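PDB 5MDM: glycoprotein from Chandipura virus, which probably attaches the virus to host receptors and, as a class III fusion glycoprotein, drives fusion of the viral and endosomal membranes when triggered by acidic pH. Local coordinates for residues V65-K76 with P110-D121; Y1-N9 with F386-D397. All coordinates share one frame; numbering follows the deposited sequence.

Interaction 1. Residues V65-K76 with P110-D121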
loop_
_atom_site.group_PDB
_atom_site.type_symbol
_atom_site.label_atom_id
_atom_site.label_comp_id
_atom_site.label_asym_id
_atom_site.label_seq_id
_atom_site.Cartn_x
_atom_site.Cartn_y
_atom_site.Cartn_z
ATOM N N VAL A 65 -3.589 -37.199 -38.683
ATOM C CA VAL A 65 -3.495 -38.127 -39.801
ATOM C C VAL A 65 -4.706 -39.049 -39.923
ATOM O O VAL A 65 -5.011 -39.822 -39.011
ATOM C CB VAL A 65 -2.222 -38.990 -39.694
ATOM C CG1 VAL A 65 -2.179 -40.015 -40.813
ATOM C CG2 VAL A 65 -0.983 -38.109 -39.720
ATOM N N THR A 66 -5.388 -38.950 -41.060
ATOM C CA THR A 66 -6.449 -39.881 -41.422
ATOM C C THR A 66 -5.877 -40.931 -42.361
ATOM O O THR A 66 -5.445 -40.615 -43.472
ATOM C CB THR A 66 -7.614 -39.169 -42.129
ATOM O OG1 THR A 66 -8.219 -38.231 -41.231
ATOM C CG2 THR A 66 -8.658 -40.175 -42.575
ATOM N N THR A 67 -5.868 -42.181 -41.909
ATOM C CA THR A 67 -5.265 -43.265 -42.674
ATOM C C THR A 67 -6.312 -44.219 -43.234
ATOM O O THR A 67 -7.168 -44.716 -42.500
ATOM C CB THR A 67 -4.258 -44.066 -41.821
ATOM O OG1 THR A 67 -3.296 -43.174 -41.242
ATOM C CG2 THR A 67 -3.538 -45.097 -42.677
ATOM N N CYS A 68 -6.234 -44.467 -44.537
ATOM C CA CYS A 68 -7.139 -45.396 -45.207
ATOM C C CYS A 68 -6.420 -46.693 -45.556
ATOM O O CYS A 68 -5.434 -46.689 -46.293
ATOM C CB CYS A 68 -7.715 -44.760 -46.476
ATOM S SG CYS A 68 -8.843 -45.824 -47.410
ATOM N N ASP A 69 -6.914 -47.804 -45.022
ATOM C CA ASP A 69 -6.330 -49.107 -45.314
ATOM C C ASP A 69 -7.218 -49.923 -46.250
ATOM O O ASP A 69 -8.321 -50.331 -45.882
ATOM C CB ASP A 69 -6.065 -49.885 -44.025
ATOM C CG ASP A 69 -5.442 -51.245 -44.283
ATOM O OD1 ASP A 69 -6.195 -52.240 -44.367
ATOM O OD2 ASP A 69 -4.202 -51.319 -44.409
ATOM N N PHE A 70 -6.729 -50.154 -47.464
ATOM C CA PHE A 70 -7.449 -50.957 -48.440
ATOM C C PHE A 70 -6.540 -52.066 -48.955
ATOM O O PHE A 70 -5.688 -51.830 -49.810
ATOM C CB PHE A 70 -7.929 -50.086 -49.602
ATOM C CG PHE A 70 -9.349 -50.354 -50.017
ATOM C CD1 PHE A 70 -10.312 -49.362 -49.925
ATOM C CD2 PHE A 70 -9.724 -51.602 -50.490
ATOM C CE1 PHE A 70 -11.618 -49.605 -50.307
ATOM C CE2 PHE A 70 -11.030 -51.853 -50.871
ATOM C CZ PHE A 70 -11.978 -50.853 -50.778
ATOM N N ARG A 71 -6.722 -53.273 -48.426
ATOM C CA ARG A 71 -5.876 -54.405 -48.793
ATOM C C ARG A 71 -6.511 -55.269 -49.882
ATOM O O ARG A 71 -7.039 -54.747 -50.866
ATOM C CB ARG A 71 -5.551 -55.254 -47.560
ATOM C CG ARG A 71 -4.791 -54.502 -46.479
ATOM C CD ARG A 71 -4.450 -55.406 -45.306
ATOM N NE ARG A 71 -3.715 -54.691 -44.267
ATOM C CZ ARG A 71 -3.287 -55.244 -43.138
ATOM N NH1 ARG A 71 -3.521 -56.526 -42.895
ATOM N NH2 ARG A 71 -2.624 -54.515 -42.250
ATOM N N TRP A 72 -6.449 -56.586 -49.701
ATOM C CA TRP A 72 -7.012 -57.537 -50.661
ATOM C C TRP A 72 -8.508 -57.305 -50.866
ATOM O O TRP A 72 -8.985 -57.219 -51.998
ATOM C CB TRP A 72 -6.765 -58.977 -50.201
ATOM C CG TRP A 72 -5.331 -59.418 -50.300
ATOM C CD1 TRP A 72 -4.757 -60.114 -51.325
ATOM C CD2 TRP A 72 -4.294 -59.199 -49.334
ATOM N NE1 TRP A 72 -3.428 -60.338 -51.059
ATOM C CE2 TRP A 72 -3.117 -59.786 -49.844
ATOM C CE3 TRP A 72 -4.243 -58.561 -48.090
ATOM C CZ2 TRP A 72 -1.907 -59.756 -49.153
ATOM C CZ3 TRP A 72 -3.040 -58.531 -47.405
ATOM C CH2 TRP A 72 -1.889 -59.125 -47.939
ATOM N N TYR A 73 -9.237 -57.204 -49.761
ATOM C CA TYR A 73 -10.672 -56.955 -49.798
ATOM C C TYR A 73 -11.149 -56.393 -48.465
ATOM O O TYR A 73 -10.444 -55.618 -47.817
ATOM C CB TYR A 73 -11.435 -58.239 -50.133
ATOM C CG TYR A 73 -10.925 -59.467 -49.408
ATOM C CD1 TYR A 73 -11.155 -59.643 -48.048
ATOM C CD2 TYR A 73 -10.222 -60.455 -50.085
ATOM C CE1 TYR A 73 -10.693 -60.759 -47.383
ATOM C CE2 TYR A 73 -9.756 -61.579 -49.427
ATOM C CZ TYR A 73 -9.996 -61.724 -48.076
ATOM O OH TYR A 73 -9.537 -62.839 -47.413
ATOM N N GLY A 74 -12.351 -56.792 -48.061
ATOM C CA GLY A 74 -12.898 -56.393 -46.780
ATOM C C GLY A 74 -13.365 -54.952 -46.762
ATOM O O GLY A 74 -13.246 -54.242 -47.761
ATOM N N PRO A 75 -13.904 -54.512 -45.617
ATOM C CA PRO A 75 -14.414 -53.148 -45.442
ATOM C C PRO A 75 -13.320 -52.093 -45.590
ATOM O O PRO A 75 -12.141 -52.431 -45.705
ATOM C CB PRO A 75 -14.937 -53.157 -44.001
ATOM C CG PRO A 75 -15.188 -54.595 -43.688
ATOM C CD PRO A 75 -14.121 -55.341 -44.419
ATOM N N LYS A 76 -13.717 -50.824 -45.591
ATOM C CA LYS A 76 -12.764 -49.720 -45.614
ATOM C C LYS A 76 -12.313 -49.401 -44.194
ATOM O O LYS A 76 -13.058 -48.802 -43.421
ATOM C CB LYS A 76 -13.393 -48.478 -46.247
ATOM C CG LYS A 76 -13.778 -48.649 -47.706
ATOM C CD LYS A 76 -14.501 -47.419 -48.228
ATOM C CE LYS A 76 -13.680 -46.162 -48.003
ATOM N NZ LYS A 76 -14.381 -44.944 -48.492
ATOM N N PRO A 110 -8.358 -34.808 -41.387
ATOM C CA PRO A 110 -8.482 -34.716 -42.846
ATOM C C PRO A 110 -9.498 -35.712 -43.401
ATOM O O PRO A 110 -9.700 -36.775 -42.810
ATOM C CB PRO A 110 -7.079 -35.091 -43.341
ATOM C CG PRO A 110 -6.185 -34.891 -42.172
ATOM C CD PRO A 110 -7.011 -35.241 -40.982
ATOM N N PRO A 111 -10.131 -35.371 -44.533
ATOM C CA PRO A 111 -11.070 -36.286 -45.185
ATOM C C PRO A 111 -10.356 -37.553 -45.635
ATOM O O PRO A 111 -9.158 -37.510 -45.928
ATOM C CB PRO A 111 -11.557 -35.485 -46.396
ATOM C CG PRO A 111 -10.489 -34.473 -46.641
ATOM C CD PRO A 111 -9.972 -34.115 -45.285
ATOM N N GLU A 112 -11.085 -38.664 -45.681
ATOM C CA GLU A 112 -10.506 -39.951 -46.048
ATOM C C GLU A 112 -9.961 -39.936 -47.471
ATOM O O GLU A 112 -10.649 -39.528 -48.406
ATOM C CB GLU A 112 -11.545 -41.064 -45.899
ATOM C CG GLU A 112 -12.175 -41.142 -44.520
ATOM C CD GLU A 112 -13.295 -42.157 -44.452
ATOM O OE1 GLU A 112 -13.981 -42.219 -43.409
ATOM O OE2 GLU A 112 -13.490 -42.894 -45.442
ATOM N N SER A 113 -8.717 -40.377 -47.622
ATOM C CA SER A 113 -8.100 -40.495 -48.935
ATOM C C SER A 113 -7.790 -41.962 -49.219
ATOM O O SER A 113 -6.721 -42.461 -48.861
ATOM C CB SER A 113 -6.826 -39.653 -49.004
ATOM O OG SER A 113 -6.283 -39.656 -50.311
ATOM N N CYS A 114 -8.729 -42.648 -49.862
ATOM C CA CYS A 114 -8.630 -44.092 -50.048
ATOM C C CYS A 114 -8.145 -44.512 -51.431
ATOM O O CYS A 114 -8.372 -43.821 -52.425
ATOM C CB CYS A 114 -9.973 -44.763 -49.746
ATOM S SG CYS A 114 -10.443 -44.724 -48.006
ATOM N N GLY A 115 -7.472 -45.656 -51.475
ATOM C CA GLY A 115 -7.037 -46.259 -52.718
ATOM C C GLY A 115 -7.358 -47.740 -52.704
ATOM O O GLY A 115 -8.396 -48.153 -52.186
ATOM N N TYR A 116 -6.467 -48.545 -53.272
ATOM C CA TYR A 116 -6.637 -49.993 -53.276
ATOM C C TYR A 116 -5.278 -50.682 -53.296
ATOM O O TYR A 116 -4.352 -50.218 -53.964
ATOM C CB TYR A 116 -7.481 -50.438 -54.475
ATOM C CG TYR A 116 -7.888 -51.895 -54.434
ATOM C CD1 TYR A 116 -9.009 -52.302 -53.723
ATOM C CD2 TYR A 116 -7.153 -52.863 -55.109
ATOM C CE1 TYR A 116 -9.386 -53.631 -53.680
ATOM C CE2 TYR A 116 -7.523 -54.194 -55.072
ATOM C CZ TYR A 116 -8.640 -54.572 -54.357
ATOM O OH TYR A 116 -9.012 -55.895 -54.319
ATOM N N ALA A 117 -5.166 -51.780 -52.551
ATOM C CA ALA A 117 -3.918 -52.533 -52.427
ATOM C C ALA A 117 -2.760 -51.665 -51.934
ATOM O O ALA A 117 -1.593 -51.964 -52.188
ATOM C CB ALA A 117 -3.562 -53.219 -53.746
ATOM N N SER A 118 -3.095 -50.592 -51.223
ATOM C CA SER A 118 -2.098 -49.666 -50.703
ATOM C C SER A 118 -2.688 -48.836 -49.574
ATOM O O SER A 118 -3.729 -48.199 -49.738
ATOM C CB SER A 118 -1.597 -48.737 -51.809
ATOM O OG SER A 118 -2.610 -47.831 -52.208
ATOM N N VAL A 119 -2.019 -48.848 -48.427
ATOM C CA VAL A 119 -2.463 -48.063 -47.281
ATOM C C VAL A 119 -1.805 -46.677 -47.271
ATOM O O VAL A 119 -0.671 -46.504 -46.819
ATOM C CB VAL A 119 -2.242 -48.824 -45.943
ATOM C CG1 VAL A 119 -0.833 -49.418 -45.872
ATOM C CG2 VAL A 119 -2.540 -47.926 -44.748
ATOM N N THR A 120 -2.526 -45.694 -47.802
ATOM C CA THR A 120 -2.030 -44.323 -47.866
ATOM C C THR A 120 -2.839 -43.432 -46.939
ATOM O O THR A 120 -4.021 -43.678 -46.698
ATOM C CB THR A 120 -2.105 -43.757 -49.297
ATOM O OG1 THR A 120 -3.466 -43.751 -49.742
ATOM C CG2 THR A 120 -1.265 -44.597 -50.252
ATOM N N ASP A 121 -2.202 -42.392 -46.417
ATOM C CA ASP A 121 -2.867 -41.494 -45.478
ATOM C C ASP A 121 -2.764 -40.020 -45.871
ATOM O O ASP A 121 -1.845 -39.613 -46.585
ATOM C CB ASP A 121 -2.332 -41.705 -44.056
ATOM C CG ASP A 121 -0.820 -41.646 -43.985
ATOM O OD1 ASP A 121 -0.245 -42.259 -43.059
ATOM O OD2 ASP A 121 -0.207 -40.990 -44.854
#
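Cys68 and Cys114 form the covalent tie between the two segments, with SG of one 2.0 Å from SG of the other and a C-S-S-C torsion of 110°. With its SG anti to the backbone N (chi1 179°), Cys68 reaches across to the 110-121 segment. Lys76 runs past the disulfide, and its NZ makes a long salt bridge with Glu112 OE2, at 3.8 Å.

Hydrogen bonds are few. Thr66 OG1 donates to Pro110 O over 2.6 Å, while Cys68 N, midway along the contact, donates to Thr120 O at 3.2 Å. At the far end, Tyr116 OH gives only a weak bond to Trp72 O, 2.7 Å away.

Apolar contact centres on Phe70 and Tyr116: CD2 of the first lies 3.4 Å from CD1 of the second, and the ring planes meet at an oblique 48°. On strand 56-69, Thr67 forms an antiparallel non-hydrogen-bonded pair with Asp121 (CA to CA 4.1 Å), and its CG2 touches Val119 CG2 at 3.6 Å.

The loops carrying Trp72 and Tyr116 sit together at one tip, inside the region assigned by similarity to the fusion peptide, consistent with the bipartite fusion loops of class III proteins. Behind them, strand 56-69 is flanked by strands 77-85 and 120-131, both antiparallel to it; Thr67 and Asp69 bond through their backbones to Thr79 and Tyr77, and Thr66 to Ser122.

Interaction 2. Residues Y1-N9 with F386-D397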
loop_
_atom_site.group_PDB
_atom_site.type_symbol
_atom_site.label_atom_id
_atom_site.label_comp_id
_atom_site.label_asym_id
_atom_site.label_seq_id
_atom_site.Cartn_x
_atom_site.Cartn_y
_atom_site.Cartn_z
ATOM N N TYR A 1 18.355 1.963 9.769
ATOM C CA TYR A 1 17.318 2.126 8.758
ATOM C C TYR A 1 16.731 3.534 8.813
ATOM O O TYR A 1 16.133 4.018 7.844
ATOM C CB TYR A 1 16.225 1.064 8.925
ATOM C CG TYR A 1 15.540 1.066 10.275
ATOM C CD1 TYR A 1 14.320 1.703 10.452
ATOM C CD2 TYR A 1 16.109 0.421 11.367
ATOM C CE1 TYR A 1 13.685 1.703 11.683
ATOM C CE2 TYR A 1 15.484 0.419 12.602
ATOM C CZ TYR A 1 14.272 1.063 12.754
ATOM O OH TYR A 1 13.637 1.066 13.980
ATOM N N LEU A 2 16.916 4.186 9.955
ATOM C CA LEU A 2 16.510 5.571 10.129
ATOM C C LEU A 2 17.681 6.502 9.853
ATOM O O LEU A 2 18.742 6.384 10.470
ATOM C CB LEU A 2 16.017 5.799 11.551
ATOM C CG LEU A 2 14.827 4.955 11.983
ATOM C CD1 LEU A 2 14.416 5.338 13.384
ATOM C CD2 LEU A 2 13.677 5.137 11.020
ATOM N N SER A 3 17.486 7.434 8.929
ATOM C CA SER A 3 18.535 8.385 8.603
ATOM C C SER A 3 18.094 9.808 8.891
ATOM O O SER A 3 16.905 10.102 8.949
ATOM C CB SER A 3 18.951 8.242 7.144
ATOM O OG SER A 3 17.876 7.724 6.382
ATOM N N ILE A 4 19.066 10.683 9.102
ATOM C CA ILE A 4 18.803 12.099 9.277
ATOM C C ILE A 4 19.913 12.852 8.584
ATOM O O ILE A 4 20.973 12.288 8.299
ATOM C CB ILE A 4 18.821 12.509 10.761
ATOM C CG1 ILE A 4 20.153 12.117 11.403
ATOM C CG2 ILE A 4 17.650 11.897 11.516
ATOM C CD1 ILE A 4 20.329 12.653 12.797
ATOM N N ALA A 5 19.663 14.123 8.298
ATOM C CA ALA A 5 20.723 15.012 7.858
ATOM C C ALA A 5 21.082 15.846 9.072
ATOM O O ALA A 5 20.211 16.463 9.685
ATOM C CB ALA A 5 20.261 15.886 6.711
ATOM N N PHE A 6 22.360 15.846 9.425
ATOM C CA PHE A 6 22.792 16.423 10.687
ATOM C C PHE A 6 24.140 17.114 10.509
ATOM O O PHE A 6 24.944 16.683 9.688
ATOM C CB PHE A 6 22.898 15.305 11.723
ATOM C CG PHE A 6 22.935 15.787 13.137
ATOM C CD1 PHE A 6 24.132 15.864 13.828
ATOM C CD2 PHE A 6 21.769 16.167 13.778
ATOM C CE1 PHE A 6 24.163 16.311 15.131
ATOM C CE2 PHE A 6 21.792 16.615 15.077
ATOM C CZ PHE A 6 22.992 16.689 15.757
ATOM N N PRO A 7 24.390 18.196 11.261
ATOM C CA PRO A 7 25.711 18.831 11.176
ATOM C C PRO A 7 26.832 17.836 11.484
ATOM O O PRO A 7 26.724 17.059 12.433
ATOM C CB PRO A 7 25.646 19.937 12.242
ATOM C CG PRO A 7 24.474 19.586 13.107
ATOM C CD PRO A 7 23.503 18.907 12.192
ATOM N N GLU A 8 27.884 17.849 10.671
ATOM C CA GLU A 8 28.954 16.862 10.786
ATOM C C GLU A 8 29.723 16.960 12.103
ATOM O O GLU A 8 29.928 15.956 12.783
ATOM C CB GLU A 8 29.908 16.952 9.592
ATOM C CG GLU A 8 30.402 18.350 9.284
ATOM C CD GLU A 8 31.234 18.405 8.019
ATOM O OE1 GLU A 8 31.364 17.365 7.334
ATOM O OE2 GLU A 8 31.761 19.496 7.713
ATOM N N ASN A 9 30.132 18.171 12.468
ATOM C CA ASN A 9 30.881 18.379 13.702
ATOM C C ASN A 9 29.988 18.296 14.938
ATOM O O ASN A 9 28.803 18.619 14.883
ATOM C CB ASN A 9 31.626 19.717 13.669
ATOM C CG ASN A 9 32.341 19.952 12.349
ATOM O OD1 ASN A 9 31.825 20.643 11.468
ATOM N ND2 ASN A 9 33.526 19.369 12.202
ATOM N N PHE A 386 14.896 13.262 18.674
ATOM C CA PHE A 386 14.745 13.942 17.395
ATOM C C PHE A 386 13.259 14.008 17.089
ATOM O O PHE A 386 12.514 13.080 17.413
ATOM C CB PHE A 386 15.430 13.159 16.268
ATOM C CG PHE A 386 16.930 13.260 16.266
ATOM C CD1 PHE A 386 17.564 14.361 15.711
ATOM C CD2 PHE A 386 17.710 12.240 16.796
ATOM C CE1 PHE A 386 18.947 14.453 15.699
ATOM C CE2 PHE A 386 19.091 12.327 16.787
ATOM C CZ PHE A 386 19.710 13.436 16.239
ATOM N N PRO A 387 12.816 15.104 16.461
ATOM C CA PRO A 387 11.448 15.181 15.942
ATOM C C PRO A 387 11.308 14.226 14.763
ATOM O O PRO A 387 12.195 14.173 13.912
ATOM C CB PRO A 387 11.345 16.623 15.465
ATOM C CG PRO A 387 12.742 16.999 15.150
ATOM C CD PRO A 387 13.583 16.326 16.175
ATOM N N TRP A 388 10.208 13.486 14.709
ATOM C CA TRP A 388 10.064 12.402 13.746
ATOM C C TRP A 388 10.208 12.825 12.288
ATOM O O TRP A 388 10.557 12.013 11.430
ATOM C CB TRP A 388 8.728 11.688 13.945
ATOM C CG TRP A 388 8.569 10.504 13.051
ATOM C CD1 TRP A 388 7.640 10.333 12.067
ATOM C CD2 TRP A 388 9.384 9.329 13.042
ATOM N NE1 TRP A 388 7.818 9.118 11.454
ATOM C CE2 TRP A 388 8.884 8.481 12.033
ATOM C CE3 TRP A 388 10.485 8.906 13.798
ATOM C CZ2 TRP A 388 9.448 7.239 11.757
ATOM C CZ3 TRP A 388 11.043 7.674 13.523
ATOM C CH2 TRP A 388 10.527 6.857 12.511
ATOM N N HIS A 389 9.946 14.094 12.002
ATOM C CA HIS A 389 9.920 14.552 10.619
ATOM C C HIS A 389 11.312 14.734 10.035
ATOM O O HIS A 389 11.470 14.763 8.817
ATOM C CB HIS A 389 9.118 15.843 10.487
ATOM C CG HIS A 389 9.818 17.052 11.019
ATOM N ND1 HIS A 389 10.525 17.917 10.211
ATOM C CD2 HIS A 389 9.909 17.552 12.274
ATOM C CE1 HIS A 389 11.024 18.894 10.946
ATOM N NE2 HIS A 389 10.667 18.695 12.202
ATOM N N LEU A 390 12.314 14.851 10.902
ATOM C CA LEU A 390 13.695 14.992 10.461
ATOM C C LEU A 390 14.269 13.646 10.059
ATOM O O LEU A 390 15.340 13.565 9.453
ATOM C CB LEU A 390 14.552 15.606 11.565
ATOM C CG LEU A 390 14.329 17.091 11.822
ATOM C CD1 LEU A 390 15.404 17.618 12.746
ATOM C CD2 LEU A 390 14.305 17.870 10.516
ATOM N N ILE A 391 13.541 12.592 10.401
ATOM C CA ILE A 391 13.980 11.230 10.147
ATOM C C ILE A 391 13.353 10.676 8.878
ATOM O O ILE A 391 12.163 10.867 8.623
ATOM C CB ILE A 391 13.603 10.322 11.321
ATOM C CG1 ILE A 391 14.132 10.921 12.620
ATOM C CG2 ILE A 391 14.116 8.910 11.099
ATOM C CD1 ILE A 391 13.851 10.083 13.826
ATOM N N GLY A 392 14.162 9.988 8.083
ATOM C CA GLY A 392 13.680 9.331 6.888
ATOM C C GLY A 392 13.986 7.847 6.908
ATOM O O GLY A 392 14.889 7.389 7.616
ATOM N N MET A 393 13.231 7.095 6.116
ATOM C CA MET A 393 13.383 5.648 6.047
ATOM C C MET A 393 12.941 5.109 4.687
ATOM O O MET A 393 12.003 5.624 4.077
ATOM C CB MET A 393 12.560 5.005 7.159
ATOM C CG MET A 393 11.271 5.765 7.433
ATOM S SD MET A 393 10.394 5.161 8.875
ATOM C CE MET A 393 10.149 3.463 8.379
ATOM N N GLY A 394 13.624 4.076 4.213
ATOM C CA GLY A 394 13.206 3.376 3.012
ATOM C C GLY A 394 13.408 4.130 1.713
ATOM O O GLY A 394 12.937 3.691 0.664
ATOM N N ILE A 395 14.109 5.257 1.770
ATOM C CA ILE A 395 14.402 6.019 0.556
ATOM C C ILE A 395 15.892 6.001 0.190
ATOM O O ILE A 395 16.267 5.503 -0.874
ATOM C CB ILE A 395 13.908 7.483 0.647
ATOM C CG1 ILE A 395 12.460 7.538 1.134
ATOM C CG2 ILE A 395 14.028 8.169 -0.699
ATOM C CD1 ILE A 395 11.494 6.747 0.288
ATOM N N VAL A 396 16.735 6.531 1.071
ATOM C CA VAL A 396 18.152 6.692 0.755
ATOM C C VAL A 396 19.007 5.466 1.071
ATOM O O VAL A 396 20.221 5.480 0.861
ATOM C CB VAL A 396 18.751 7.903 1.478
ATOM C CG1 VAL A 396 17.907 9.130 1.216
ATOM C CG2 VAL A 396 18.857 7.628 2.966
ATOM N N ASP A 397 18.376 4.415 1.584
ATOM C CA ASP A 397 19.060 3.142 1.815
ATOM C C ASP A 397 18.136 1.970 1.492
ATOM O O ASP A 397 16.931 2.148 1.316
ATOM C CB ASP A 397 19.584 3.040 3.252
ATOM C CG ASP A 397 18.509 3.293 4.294
ATOM O OD1 ASP A 397 17.576 2.472 4.404
ATOM O OD2 ASP A 397 18.601 4.310 5.015
#
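Ser3 and Gly392 form an antiparallel hydrogen-bonded pair, by which the N-terminal strand 2-7 takes the short, weakly bonded strand 392-393 as a partner in a branched antiparallel sheet. At this pair the bonds are nearly straight: Ser3 N to Gly392 O and Gly392 N to Ser3 O both measure 2.9 Å, with N-H...O angles of 174° and 169°.

Packing is close around Phe386. Ile4 CD1 meets Phe386 CZ at 3.6 Å, a reach made by placing CG1 between the backbone N and the carbonyl carbon (chi1 56°). Phe6 CE2 lies in the Phe386 ring plane, 3.6 Å from CE1 at its edge. Buried Leu2 belongs to the packed part too, its CB 3.7 Å from Ile391 CG2, and Pro341 of a second subunit packs on Leu2 and Trp388. Tyr1 marks the loose side: it is partly exposed, and its side chain comes no nearer than 4.9 Å to the 386-397 segment.

Strand 325-338 also pairs with strand 2-7, through backbone bonds such as Ile4 with Met336, and its Trp337 NE1 bonds Asp397 OD2. Gly392 O accepts twice: besides Ser3 N, which lies in its carbonyl plane, it takes Ser3 OG at 3.2 Å, from above that plane.

Overall arrangement
The two contacts share no strand or sheet and lie on opposite sides of the chain's centre, their centres about 84 Å apart and their nearest atoms about 59 Å. Interaction 1 is a surface contact centred about 65 Å from that centre, with only 4 of its 21 touching residues buried; interaction 2 lies about 20 Å from it, and 8 of its 14 touching residues are buried and none is exposed. Both include antiparallel strand pairing, but the exposed tip adds a disulfide and a long ion pair, the body two nearly straight backbone bonds and apolar packing. Interaction 2 also touches a second subunit, and its segment 386-397 overlaps the region assigned by similarity to trimerization; no other chain of the assembly touches interaction 1.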